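Co-chaperone DjlA N-terminal domain-containing protein (Porphyromonas gingivalis, PDB 2H5N) is of unknown function but binds magnesium in the crystal, belongs to the TerB (tellurite resistance) family and is probably related to the N-terminal domain of the co-chaperone DjlA. Local coordinates at residues I94-G99 / M121-A126; S89-I94 / C116-M121; K23-M28 / A41-E46; E17-I22 / D65-S70; E46-G51 / D55-L60. One frame throughout, in Å; residues are numbered along the deposited sequence.

Contact 1 (I94-G99 / M121-A126); sequences IMASDG and MTVMEA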
# COMPACT_ATOMS: atom_id res chain seq x y z
N ILE A 94 -0.88 -17.99 -6.29
CA ILE A 94 -0.08 -16.74 -6.25
C ILE A 94 0.94 -16.73 -5.11
O ILE A 94 2.11 -16.38 -5.31
CB ILE A 94 -0.97 -15.48 -6.22
CG1 ILE A 94 -1.50 -15.21 -7.62
CG2 ILE A 94 -0.19 -14.23 -5.67
CD1 ILE A 94 -2.71 -14.26 -7.64
N MET A 95 0.52 -17.14 -3.91
CA MET A 95 1.42 -17.08 -2.77
C MET A 95 2.17 -18.39 -2.52
O MET A 95 3.03 -18.45 -1.64
CB MET A 95 0.71 -16.51 -1.52
CG MET A 95 0.23 -15.03 -1.66
SD MET A 95 -0.48 -14.47 -0.13
CE MET A 95 -1.76 -15.70 0.00
N ALA A 96 1.87 -19.44 -3.29
CA ALA A 96 2.60 -20.70 -3.13
C ALA A 96 4.01 -20.56 -3.70
O ALA A 96 4.22 -19.85 -4.69
CB ALA A 96 1.85 -21.89 -3.77
N SER A 97 4.96 -21.22 -3.05
CA SER A 97 6.34 -21.25 -3.50
C SER A 97 6.84 -22.69 -3.38
O SER A 97 6.93 -23.22 -2.27
CB SER A 97 7.19 -20.27 -2.68
OG SER A 97 8.33 -19.84 -3.42
N ASP A 98 7.11 -23.31 -4.53
CA ASP A 98 7.48 -24.73 -4.62
C ASP A 98 6.34 -25.66 -4.12
O ASP A 98 6.61 -26.72 -3.51
CB ASP A 98 8.82 -25.02 -3.92
CG ASP A 98 10.04 -24.80 -4.83
OD1 ASP A 98 9.90 -24.26 -5.96
OD2 ASP A 98 11.15 -25.19 -4.42
N GLY A 99 5.09 -25.25 -4.37
CA GLY A 99 3.90 -26.05 -4.04
C GLY A 99 3.54 -26.07 -2.57
O GLY A 99 2.73 -26.91 -2.11
N MET A 121 -10.01 -25.31 -0.64
CA MET A 121 -9.22 -26.36 -1.25
C MET A 121 -7.80 -26.31 -0.65
O MET A 121 -7.39 -25.30 -0.06
CB MET A 121 -9.18 -26.20 -2.79
CG MET A 121 -8.61 -24.87 -3.27
SD MET A 121 -8.54 -24.57 -5.06
CE MET A 121 -10.23 -24.23 -5.42
N THR A 122 -7.06 -27.40 -0.79
CA THR A 122 -5.63 -27.39 -0.46
C THR A 122 -4.87 -26.71 -1.59
O THR A 122 -5.39 -26.55 -2.70
CB THR A 122 -5.07 -28.79 -0.28
OG1 THR A 122 -5.02 -29.43 -1.55
CG2 THR A 122 -5.94 -29.60 0.66
N VAL A 123 -3.62 -26.36 -1.30
CA VAL A 123 -2.77 -25.64 -2.23
C VAL A 123 -2.42 -26.58 -3.40
O VAL A 123 -2.26 -26.12 -4.54
CB VAL A 123 -1.56 -25.00 -1.48
CG1 VAL A 123 -0.75 -26.07 -0.70
CG2 VAL A 123 -0.69 -24.19 -2.43
N MET A 124 -2.32 -27.89 -3.11
CA MET A 124 -2.14 -28.92 -4.12
C MET A 124 -3.29 -28.91 -5.14
O MET A 124 -3.02 -28.88 -6.35
CB MET A 124 -2.01 -30.31 -3.48
CG MET A 124 -1.95 -31.50 -4.47
SD MET A 124 -1.30 -33.04 -3.78
CE MET A 124 0.47 -32.72 -3.63
N GLU A 125 -4.53 -28.95 -4.66
CA GLU A 125 -5.74 -28.87 -5.51
C GLU A 125 -5.81 -27.55 -6.28
O GLU A 125 -6.26 -27.54 -7.43
CB GLU A 125 -7.02 -29.04 -4.68
CG GLU A 125 -7.35 -30.49 -4.33
CD GLU A 125 -8.29 -30.61 -3.12
OE1 GLU A 125 -8.63 -29.58 -2.48
OE2 GLU A 125 -8.68 -31.75 -2.80
N ALA A 126 -5.40 -26.46 -5.65
CA ALA A 126 -5.23 -25.17 -6.33
C ALA A 126 -4.27 -25.24 -7.51
O ALA A 126 -4.61 -24.79 -8.60
CB ALA A 126 -4.76 -24.12 -5.37
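A96 and V123 meet methyl to methyl: CB of A96 lies 3.7 Å from CG2 of V123, and both side chains leave the backbone pointing at the opposite segment. V123 divides its two branches between two partners. With chi1 at 56°, CG2 is anti to the backbone N and reaches A96, while CG1, lodged between N and the carbonyl carbon, turns to the carbonyl of G99, 3.8 Å from its O. The valine thus sits against the bend of loop 96-99, which turns through the positive phi of D98 and G99. No hydrogen bond crosses, and the contact stays near the surface.

V123 opens a helix whose start is capped. T122 OG1 accepts from E125 N at 3.2 Å in a nearly straight bond (174°). E125 replies with OE1, which takes T122 N at 3.2 Å from above its carboxylate plane. Further along the same helix A126 touches V93 and W109. The reciprocal T122-E125 pair is a capping box, the classic N-terminal start of a helix, here opening helix 123-130 beside the loop that follows helix 81-94.

Contact 2 (S89-I94 / C116-M121); sequences SYLGVI and CGLPTM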
# COMPACT_ATOMS: atom_id res chain seq x y z
N SER A 89 -8.48 -21.07 -7.11
CA SER A 89 -7.26 -21.83 -7.42
C SER A 89 -6.17 -20.84 -7.74
O SER A 89 -5.05 -20.99 -7.27
CB SER A 89 -7.48 -22.86 -8.55
OG SER A 89 -8.58 -23.69 -8.22
N TYR A 90 -6.53 -19.83 -8.51
CA TYR A 90 -5.65 -18.74 -8.92
C TYR A 90 -5.09 -17.98 -7.71
O TYR A 90 -3.89 -17.75 -7.61
CB TYR A 90 -6.45 -17.77 -9.81
CG TYR A 90 -5.75 -16.46 -10.10
CD1 TYR A 90 -4.53 -16.43 -10.79
CD2 TYR A 90 -6.30 -15.22 -9.67
CE1 TYR A 90 -3.90 -15.25 -11.06
CE2 TYR A 90 -5.65 -14.02 -9.96
CZ TYR A 90 -4.45 -14.04 -10.65
OH TYR A 90 -3.77 -12.87 -10.96
N LEU A 91 -5.96 -17.65 -6.76
CA LEU A 91 -5.53 -16.91 -5.61
C LEU A 91 -4.58 -17.77 -4.79
O LEU A 91 -3.60 -17.27 -4.26
CB LEU A 91 -6.71 -16.38 -4.81
CG LEU A 91 -7.50 -15.23 -5.48
CD1 LEU A 91 -8.78 -15.01 -4.73
CD2 LEU A 91 -6.68 -13.90 -5.58
N GLY A 92 -4.82 -19.08 -4.77
CA GLY A 92 -4.05 -20.01 -4.01
C GLY A 92 -2.66 -20.27 -4.52
O GLY A 92 -1.75 -20.51 -3.72
N VAL A 93 -2.49 -20.22 -5.84
CA VAL A 93 -1.17 -20.43 -6.41
C VAL A 93 -0.29 -19.19 -6.40
O VAL A 93 0.93 -19.34 -6.48
CB VAL A 93 -1.22 -21.00 -7.86
CG1 VAL A 93 -2.14 -22.23 -7.94
CG2 VAL A 93 -1.63 -19.93 -8.83
N ILE A 94 -0.88 -17.99 -6.29
CA ILE A 94 -0.08 -16.74 -6.25
C ILE A 94 0.94 -16.73 -5.11
O ILE A 94 2.11 -16.38 -5.31
CB ILE A 94 -0.97 -15.48 -6.22
CG1 ILE A 94 -1.50 -15.21 -7.62
CG2 ILE A 94 -0.19 -14.23 -5.67
CD1 ILE A 94 -2.71 -14.26 -7.64
N CYS A 116 -15.53 -13.83 -0.57
CA CYS A 116 -15.97 -13.87 -1.97
C CYS A 116 -16.85 -15.11 -2.23
O CYS A 116 -17.31 -15.29 -3.34
CB CYS A 116 -14.76 -13.88 -2.90
SG CYS A 116 -13.88 -12.31 -3.03
N GLY A 117 -17.04 -15.97 -1.22
CA GLY A 117 -17.79 -17.22 -1.39
C GLY A 117 -17.17 -18.30 -2.28
O GLY A 117 -17.91 -19.04 -2.97
N LEU A 118 -15.82 -18.39 -2.25
CA LEU A 118 -15.06 -19.37 -3.03
C LEU A 118 -14.97 -20.67 -2.21
O LEU A 118 -15.02 -20.62 -0.97
CB LEU A 118 -13.65 -18.85 -3.35
CG LEU A 118 -13.58 -17.42 -3.93
CD1 LEU A 118 -12.15 -16.90 -4.05
CD2 LEU A 118 -14.34 -17.28 -5.27
N PRO A 119 -14.81 -21.83 -2.90
CA PRO A 119 -14.69 -23.10 -2.17
C PRO A 119 -13.31 -23.24 -1.53
O PRO A 119 -12.32 -22.69 -2.03
CB PRO A 119 -14.88 -24.13 -3.26
CG PRO A 119 -14.27 -23.47 -4.47
CD PRO A 119 -14.76 -22.03 -4.35
N THR A 120 -13.26 -23.94 -0.39
CA THR A 120 -11.98 -24.23 0.25
C THR A 120 -11.33 -25.38 -0.49
O THR A 120 -12.02 -26.29 -0.97
CB THR A 120 -12.09 -24.51 1.81
OG1 THR A 120 -12.19 -25.91 2.08
CG2 THR A 120 -13.24 -23.79 2.44
N MET A 121 -10.01 -25.31 -0.64
CA MET A 121 -9.22 -26.36 -1.25
C MET A 121 -7.80 -26.31 -0.65
O MET A 121 -7.39 -25.30 -0.06
CB MET A 121 -9.18 -26.20 -2.79
CG MET A 121 -8.61 -24.87 -3.27
SD MET A 121 -8.54 -24.57 -5.06
CE MET A 121 -10.23 -24.23 -5.42
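M121 lays the end of its side chain against S89, the first residue of the 89-94 segment, and can be followed outward from the backbone. Its CB points toward the helix, and chi1 of 59° places CG between the backbone N and the carbonyl carbon. That torsion and the extended chi2 carry SD to S89, and the bend at chi3 (76°) folds CE back over the same hydroxyl. SD is 3.3 Å from S89 OG and also lies over S89 CA. CE likewise stands 3.3 Å from S89 OG, with the backbone N of S89 a little further off. The methionine therefore folds over the serine and the helix backbone beneath it. The hydroxyl it covers has its polar needs met by others, since S89 OG is hydrogen-bonded to K85 O, one turn back, and to N129 ND2 of helix 123-130.

Closer to the middle of the protein, L91 and L118 meet through their CD1 methyls at 3.9 Å, the two side chains crossing at about a right angle. L91 also rests on W109 and I112, and L118 on S113, so the pair lies where helix 81-94 meets helix 103-116.

The backbone prepares this by a sharp change of course. Helix 103-116 stops at G117, whose positive phi (68°) goes with two bonds back into the last turn. L118 through M121 then run extended alongside helix 81-94. The stop at G117 is a Schellman motif, a common C-terminal helix end, used here in the connection between two helices of the TerB-family bundle.

Contact 3 (K23-M28 / A41-E46); sequences KMAKSM and AVMTRE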
# COMPACT_ATOMS: atom_id res chain seq x y z
N LYS A 23 -8.17 -7.25 -8.84
CA LYS A 23 -8.33 -6.44 -7.61
C LYS A 23 -8.29 -7.33 -6.33
O LYS A 23 -7.71 -6.94 -5.30
CB LYS A 23 -9.66 -5.66 -7.71
CG LYS A 23 -10.02 -4.67 -6.58
CD LYS A 23 -8.98 -3.54 -6.47
CE LYS A 23 -9.49 -2.27 -5.78
NZ LYS A 23 -8.91 -0.98 -6.38
N MET A 24 -8.86 -8.52 -6.41
CA MET A 24 -8.78 -9.45 -5.28
C MET A 24 -7.35 -9.92 -5.04
O MET A 24 -6.89 -9.98 -3.90
CB MET A 24 -9.78 -10.62 -5.44
CG MET A 24 -11.29 -10.16 -5.37
SD MET A 24 -11.77 -9.49 -3.75
CE MET A 24 -11.41 -7.73 -4.00
N ALA A 25 -6.63 -10.17 -6.12
CA ALA A 25 -5.24 -10.62 -6.10
C ALA A 25 -4.30 -9.56 -5.56
O ALA A 25 -3.43 -9.86 -4.74
CB ALA A 25 -4.81 -11.05 -7.50
N LYS A 26 -4.46 -8.32 -6.03
CA LYS A 26 -3.79 -7.17 -5.42
C LYS A 26 -4.05 -7.00 -3.90
O LYS A 26 -3.12 -6.77 -3.11
CB LYS A 26 -4.19 -5.91 -6.17
CG LYS A 26 -3.34 -5.63 -7.43
CD LYS A 26 -3.88 -4.38 -8.14
CE LYS A 26 -3.10 -4.09 -9.37
NZ LYS A 26 -3.32 -2.69 -9.93
N SER A 27 -5.30 -7.07 -3.51
CA SER A 27 -5.67 -6.86 -2.12
C SER A 27 -5.01 -7.92 -1.26
O SER A 27 -4.47 -7.62 -0.20
CB SER A 27 -7.20 -6.89 -1.96
OG SER A 27 -7.85 -6.02 -2.88
N MET A 28 -5.07 -9.18 -1.71
CA MET A 28 -4.47 -10.30 -0.95
C MET A 28 -2.96 -10.11 -0.75
O MET A 28 -2.50 -10.19 0.40
CB MET A 28 -4.82 -11.65 -1.60
CG MET A 28 -4.28 -12.93 -0.91
SD MET A 28 -4.68 -14.48 -1.75
CE MET A 28 -3.67 -14.27 -3.23
N ALA A 41 4.73 -11.49 -10.15
CA ALA A 41 4.95 -12.13 -11.45
C ALA A 41 4.02 -13.34 -11.71
O ALA A 41 3.51 -13.51 -12.82
CB ALA A 41 6.42 -12.53 -11.58
N VAL A 42 3.84 -14.20 -10.69
CA VAL A 42 2.90 -15.33 -10.78
C VAL A 42 1.50 -14.78 -10.98
O VAL A 42 0.74 -15.28 -11.83
CB VAL A 42 2.91 -16.22 -9.51
CG1 VAL A 42 1.89 -17.38 -9.61
CG2 VAL A 42 4.31 -16.81 -9.29
N MET A 43 1.18 -13.71 -10.23
CA MET A 43 -0.11 -13.02 -10.36
C MET A 43 -0.36 -12.62 -11.84
O MET A 43 -1.41 -12.95 -12.42
CB MET A 43 -0.19 -11.80 -9.41
CG MET A 43 -1.57 -11.06 -9.30
SD MET A 43 -1.48 -9.51 -8.37
CE MET A 43 -0.85 -8.46 -9.65
N THR A 44 0.57 -11.91 -12.45
CA THR A 44 0.30 -11.49 -13.81
C THR A 44 0.40 -12.64 -14.82
O THR A 44 -0.38 -12.70 -15.74
CB THR A 44 1.18 -10.31 -14.22
OG1 THR A 44 2.54 -10.64 -13.94
CG2 THR A 44 0.78 -9.03 -13.42
N ARG A 45 1.35 -13.55 -14.64
CA ARG A 45 1.52 -14.68 -15.59
C ARG A 45 0.26 -15.56 -15.58
O ARG A 45 -0.31 -15.83 -16.63
CB ARG A 45 2.77 -15.50 -15.24
CG ARG A 45 3.11 -16.59 -16.23
CD ARG A 45 4.37 -17.32 -15.78
NE ARG A 45 4.12 -18.19 -14.62
CZ ARG A 45 4.69 -18.06 -13.41
NH1 ARG A 45 5.59 -17.10 -13.16
NH2 ARG A 45 4.37 -18.92 -12.45
N GLU A 46 -0.20 -15.95 -14.39
CA GLU A 46 -1.36 -16.83 -14.29
C GLU A 46 -2.70 -16.18 -14.63
O GLU A 46 -3.64 -16.89 -14.98
CB GLU A 46 -1.39 -17.50 -12.91
CG GLU A 46 -0.16 -18.39 -12.64
CD GLU A 46 -0.05 -19.57 -13.61
OE1 GLU A 46 -1.05 -20.26 -13.79
OE2 GLU A 46 1.03 -19.79 -14.20
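A25 and M43 form the centre of the contact between two buried helix faces. The CB of A25 lies 3.7 Å from M43 CG and 3.8 Å from M43 SD, so the small methyl is met by the middle of the methionine chain. M43 leaves its helix with CG anti to the backbone N (chi1 -172°), stays extended through chi2, and bends at SD. The sulfur comes to 4.0 Å from K26 N, and CE turns toward the aliphatic base of K26, 4.4 Å from its CG. Alanine on one helix lets the long side chain of the other lie close, the two CA atoms being 7.1 Å apart.

Around this pair the next layer belongs to helix 81-94. I94 packs on both A25 and M43, and the M43 carbonyl is hydrogen-bonded to Y90 OH. Helices 15-30 and 37-47 pack here as successive members of the all-helical TerB-family fold. The end of helix 15-30 (V29) and the loop after it (D32, K34) form the magnesium site, with the ion about 10 Å from the M43 side chain.

Further out, S27 OG donates to K23 O at 2.6 Å, arriving from the face of that carbonyl opposite to S27 N, which also bonds it; the oxygen is gripped twice within one turn. K23 NZ reaches past the contact to S64 O and I67 O. M43 also packs on P37 of the third subunit, and M24 on L115 of the second.

Contact 4 (E17-I22 / D65-S70); sequences ELTAII and DSIEAS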
# COMPACT_ATOMS: atom_id res chain seq x y z
N GLU A 17 -15.53 -8.54 -14.47
CA GLU A 17 -15.14 -9.73 -13.69
C GLU A 17 -13.63 -9.91 -13.67
O GLU A 17 -13.08 -10.17 -12.61
CB GLU A 17 -15.81 -11.00 -14.22
CG GLU A 17 -17.27 -11.15 -13.76
CD GLU A 17 -18.05 -12.21 -14.57
OE1 GLU A 17 -17.63 -12.55 -15.71
OE2 GLU A 17 -19.10 -12.69 -14.07
N LEU A 18 -12.97 -9.74 -14.81
CA LEU A 18 -11.53 -9.80 -14.88
C LEU A 18 -10.85 -8.73 -14.01
O LEU A 18 -9.87 -9.01 -13.34
CB LEU A 18 -11.07 -9.63 -16.34
CG LEU A 18 -11.33 -10.83 -17.29
CD1 LEU A 18 -10.94 -10.45 -18.74
CD2 LEU A 18 -10.54 -12.07 -16.87
N THR A 19 -11.38 -7.50 -14.06
CA THR A 19 -10.90 -6.42 -13.21
C THR A 19 -11.07 -6.81 -11.73
O THR A 19 -10.19 -6.55 -10.90
CB THR A 19 -11.71 -5.12 -13.55
OG1 THR A 19 -11.57 -4.82 -14.96
CG2 THR A 19 -11.21 -3.96 -12.75
N ALA A 20 -12.20 -7.43 -11.41
CA ALA A 20 -12.48 -7.90 -10.04
C ALA A 20 -11.50 -8.95 -9.55
O ALA A 20 -11.05 -8.90 -8.38
CB ALA A 20 -13.93 -8.43 -9.95
N ILE A 21 -11.20 -9.93 -10.41
CA ILE A 21 -10.22 -10.97 -10.11
C ILE A 21 -8.86 -10.37 -9.75
O ILE A 21 -8.28 -10.67 -8.69
CB ILE A 21 -10.08 -11.97 -11.30
CG1 ILE A 21 -11.40 -12.78 -11.42
CG2 ILE A 21 -8.81 -12.89 -11.14
CD1 ILE A 21 -11.53 -13.58 -12.70
N ILE A 22 -8.37 -9.50 -10.61
CA ILE A 22 -7.08 -8.86 -10.39
C ILE A 22 -7.05 -7.92 -9.14
O ILE A 22 -6.05 -7.90 -8.43
CB ILE A 22 -6.45 -8.27 -11.72
CG1 ILE A 22 -4.95 -8.11 -11.54
CG2 ILE A 22 -7.03 -6.91 -12.11
CD1 ILE A 22 -4.19 -9.45 -11.44
N ASP A 65 -7.77 -0.14 -10.52
CA ASP A 65 -7.59 1.02 -9.64
C ASP A 65 -8.82 1.95 -9.61
O ASP A 65 -8.92 2.79 -8.73
CB ASP A 65 -6.34 1.86 -10.00
CG ASP A 65 -5.08 1.03 -10.16
OD1 ASP A 65 -4.76 0.21 -9.27
OD2 ASP A 65 -4.39 1.22 -11.18
N SER A 66 -9.70 1.85 -10.59
CA SER A 66 -10.89 2.71 -10.59
C SER A 66 -12.10 2.04 -9.94
O SER A 66 -13.19 2.63 -9.91
CB SER A 66 -11.24 3.17 -12.01
OG SER A 66 -11.75 2.09 -12.79
N ILE A 67 -11.94 0.81 -9.46
CA ILE A 67 -13.06 0.17 -8.79
C ILE A 67 -12.75 -0.12 -7.34
O ILE A 67 -11.61 -0.36 -6.96
CB ILE A 67 -13.60 -1.11 -9.49
CG1 ILE A 67 -12.55 -2.24 -9.51
CG2 ILE A 67 -14.29 -0.75 -10.86
CD1 ILE A 67 -13.15 -3.64 -9.18
N GLU A 68 -13.80 -0.08 -6.53
CA GLU A 68 -13.73 -0.44 -5.14
C GLU A 68 -13.51 -1.95 -4.92
O GLU A 68 -14.15 -2.80 -5.56
CB GLU A 68 -15.03 -0.01 -4.46
CG GLU A 68 -15.35 1.49 -4.52
CD GLU A 68 -14.32 2.32 -3.79
OE1 GLU A 68 -13.97 1.95 -2.64
OE2 GLU A 68 -13.85 3.34 -4.37
N ALA A 69 -12.68 -2.29 -3.93
CA ALA A 69 -12.52 -3.70 -3.55
C ALA A 69 -13.87 -4.33 -3.24
O ALA A 69 -14.12 -5.47 -3.59
CB ALA A 69 -11.49 -3.87 -2.38
N SER A 70 -14.78 -3.58 -2.64
CA SER A 70 -16.09 -4.15 -2.25
C SER A 70 -16.95 -4.53 -3.47
O SER A 70 -17.72 -5.49 -3.44
CB SER A 70 -16.83 -3.19 -1.30
OG SER A 70 -16.93 -1.89 -1.85
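T19 and A20 present one side of a regular helical turn to I67, which stands on a non-helical backbone. Residues 17-22 keep helical angles, with I21 N bonded to E17 O and I22 N to L18 O. Across from them the chain has come off helix 54-64: I67 is extended (phi -117°, psi 149°), E68 is the N-cap residue, and helix 69-77 starts at A69. The CA atoms of A20 and A69 are the nearest pair at 7.7 Å.

I67 points its CB at the helix and does most of the touching. Its chi1 of 65° sets CG1 between the backbone N and the carbonyl carbon, on course for T19. CG1 is 3.9 Å from T19 CG2 and CD1 is 4.1 Å from the same methyl, so one threonine methyl is met by two successive atoms of the isoleucine, the side chains slanting across one another. CD1 continues to the helix backbone, 4.4 Å from A20 CA.

In the all-helical TerB-family fold this places the short link between helices 54-64 and 69-77 against the N-terminal half of helix 15-30, well away from the magnesium site. T19 turns its two branches to different jobs: CG2, anti to the backbone N, faces the isoleucine, while OG1 hydrogen-bonds to G15 O of its own helix. The methyl of A20 also touches A72 and I76 of helix 69-77. A69 also packs against T114 of the second subunit.

Contact 5 (E46-G51 / D55-L60); sequences EFMRFG and DQVDLL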
# COMPACT_ATOMS: atom_id res chain seq x y z
N GLU A 46 -0.20 -15.95 -14.39
CA GLU A 46 -1.36 -16.83 -14.29
C GLU A 46 -2.70 -16.18 -14.63
O GLU A 46 -3.64 -16.89 -14.98
CB GLU A 46 -1.39 -17.50 -12.91
CG GLU A 46 -0.16 -18.39 -12.64
CD GLU A 46 -0.05 -19.57 -13.61
OE1 GLU A 46 -1.05 -20.26 -13.79
OE2 GLU A 46 1.03 -19.79 -14.20
N PHE A 47 -2.78 -14.84 -14.53
CA PHE A 47 -3.96 -14.07 -14.97
C PHE A 47 -4.29 -14.32 -16.46
O PHE A 47 -5.45 -14.33 -16.86
CB PHE A 47 -3.76 -12.57 -14.71
CG PHE A 47 -4.99 -11.73 -14.90
CD1 PHE A 47 -6.21 -12.11 -14.32
CD2 PHE A 47 -4.92 -10.52 -15.58
CE1 PHE A 47 -7.35 -11.31 -14.47
CE2 PHE A 47 -6.07 -9.69 -15.71
CZ PHE A 47 -7.29 -10.10 -15.15
N MET A 48 -3.26 -14.53 -17.27
CA MET A 48 -3.45 -14.85 -18.67
C MET A 48 -4.28 -16.13 -18.87
O MET A 48 -4.98 -16.25 -19.88
CB MET A 48 -2.10 -15.01 -19.31
CG MET A 48 -1.23 -13.85 -18.96
SD MET A 48 -1.11 -12.92 -20.44
CE MET A 48 0.30 -13.81 -21.09
N ARG A 49 -4.22 -17.05 -17.91
CA ARG A 49 -4.97 -18.31 -18.04
C ARG A 49 -6.46 -18.05 -18.04
O ARG A 49 -7.24 -18.94 -18.36
CB ARG A 49 -4.62 -19.28 -16.93
CG ARG A 49 -3.18 -19.71 -16.95
CD ARG A 49 -3.09 -21.13 -17.24
NE ARG A 49 -1.70 -21.57 -17.26
CZ ARG A 49 -1.31 -22.75 -17.71
NH1 ARG A 49 -0.02 -23.05 -17.70
NH2 ARG A 49 -2.20 -23.62 -18.19
N PHE A 50 -6.84 -16.82 -17.71
CA PHE A 50 -8.26 -16.39 -17.72
C PHE A 50 -8.78 -16.00 -19.09
O PHE A 50 -9.96 -15.65 -19.23
CB PHE A 50 -8.49 -15.28 -16.70
CG PHE A 50 -8.56 -15.78 -15.29
CD1 PHE A 50 -9.74 -16.27 -14.77
CD2 PHE A 50 -7.43 -15.79 -14.48
CE1 PHE A 50 -9.82 -16.72 -13.45
CE2 PHE A 50 -7.48 -16.25 -13.17
CZ PHE A 50 -8.67 -16.73 -12.65
N GLY A 51 -7.88 -16.03 -20.07
CA GLY A 51 -8.25 -15.98 -21.47
C GLY A 51 -8.07 -14.66 -22.15
O GLY A 51 -8.82 -14.31 -23.05
N ASP A 55 -1.19 -8.04 -24.07
CA ASP A 55 -1.32 -6.60 -24.27
C ASP A 55 -2.63 -5.99 -23.78
O ASP A 55 -2.82 -4.78 -23.90
CB ASP A 55 -1.14 -6.26 -25.76
CG ASP A 55 -2.00 -7.12 -26.65
OD1 ASP A 55 -3.25 -6.95 -26.63
OD2 ASP A 55 -1.44 -7.98 -27.37
N GLN A 56 -3.53 -6.83 -23.28
CA GLN A 56 -4.75 -6.38 -22.61
C GLN A 56 -4.56 -6.34 -21.11
O GLN A 56 -5.35 -5.72 -20.40
CB GLN A 56 -5.93 -7.33 -22.89
CG GLN A 56 -6.38 -7.38 -24.37
CD GLN A 56 -7.49 -8.42 -24.63
OE1 GLN A 56 -7.32 -9.62 -24.38
NE2 GLN A 56 -8.64 -7.95 -25.16
N VAL A 57 -3.52 -7.02 -20.63
CA VAL A 57 -3.29 -7.17 -19.19
C VAL A 57 -3.08 -5.80 -18.54
O VAL A 57 -3.69 -5.48 -17.53
CB VAL A 57 -2.14 -8.19 -18.88
CG1 VAL A 57 -1.58 -8.01 -17.47
CG2 VAL A 57 -2.64 -9.63 -19.08
N ASP A 58 -2.25 -4.96 -19.16
CA ASP A 58 -1.88 -3.69 -18.53
C ASP A 58 -3.11 -2.79 -18.28
O ASP A 58 -3.25 -2.21 -17.20
CB ASP A 58 -0.71 -3.00 -19.26
CG ASP A 58 0.68 -3.52 -18.81
OD1 ASP A 58 0.88 -3.87 -17.62
OD2 ASP A 58 1.60 -3.55 -19.67
N LEU A 59 -4.03 -2.74 -19.23
CA LEU A 59 -5.22 -1.88 -19.09
C LEU A 59 -6.30 -2.42 -18.14
O LEU A 59 -7.11 -1.66 -17.59
CB LEU A 59 -5.85 -1.59 -20.46
CG LEU A 59 -5.14 -0.65 -21.42
CD1 LEU A 59 -5.96 -0.59 -22.70
CD2 LEU A 59 -4.90 0.78 -20.85
N LEU A 60 -6.33 -3.74 -17.99
CA LEU A 60 -7.23 -4.37 -17.02
C LEU A 60 -6.73 -4.08 -15.63
O LEU A 60 -7.51 -3.86 -14.72
CB LEU A 60 -7.33 -5.88 -17.23
CG LEU A 60 -8.28 -6.34 -18.32
CD1 LEU A 60 -8.03 -7.80 -18.58
CD2 LEU A 60 -9.71 -6.07 -17.89
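F47 swings its ring toward helix 54-64 because CG is anti to the backbone N (chi1 -170°), while V57 offers CG2 from across the contact. M48, the next residue, takes another path: CG stands beside the backbone N, the bend at chi2 swings SD to the same valine, and the bend at chi3 then turns CE.

V57 CG2 is thus shared. It lies 3.9 Å from M48 SD, where the two side chains cross at about a right angle, and 4.3 Å from F47 CD2. L60, one turn further along the helix, takes the outer part of the phenylalanine: its CD1 is 4.0 Å from F47 CE2 and 4.2 Å from F47 CZ. Both aliphatic groups approach the ring at a slant. All the cross-segment contacts are apolar.

I52, from the short connection, packs on F47, V57 and L60. F50 points elsewhere, into an aromatic group with edge-to-face partners Y86, Y90 and F13, and F47 CA lies at the edge of its ring. G51, at positive phi (102°), turns the chain toward helix 54-64. M48 and V57 have the nearest CA atoms, 7.7 Å apart. Two helices joined by a few residues and clasped by apolar side chains make a helix-loop-helix connection, here between helices 37-47 and 54-64 of the TerB-family fold.

Contacts 2, 3 and 4 are largely buried, contact 5 is partly so, and contact 1 sits at the surface. Helix 15-30 serves both contact 3 and contact 4, and helix 37-47 both 3 and 5, which share E46. Contacts 1 and 2 share I94 and M121 and tie the C-terminal helices together. Y90 makes contact 2 the meeting point of contacts 3 and 5. No hydrogen bond crosses any of the five: methionine sulfur does much of the work in 2, 3 and 5, whereas 1 and 4 rely on short or branched methyl-bearing side chains. Subunit neighbours reach 3, 4 and 5, but not 1 or 2.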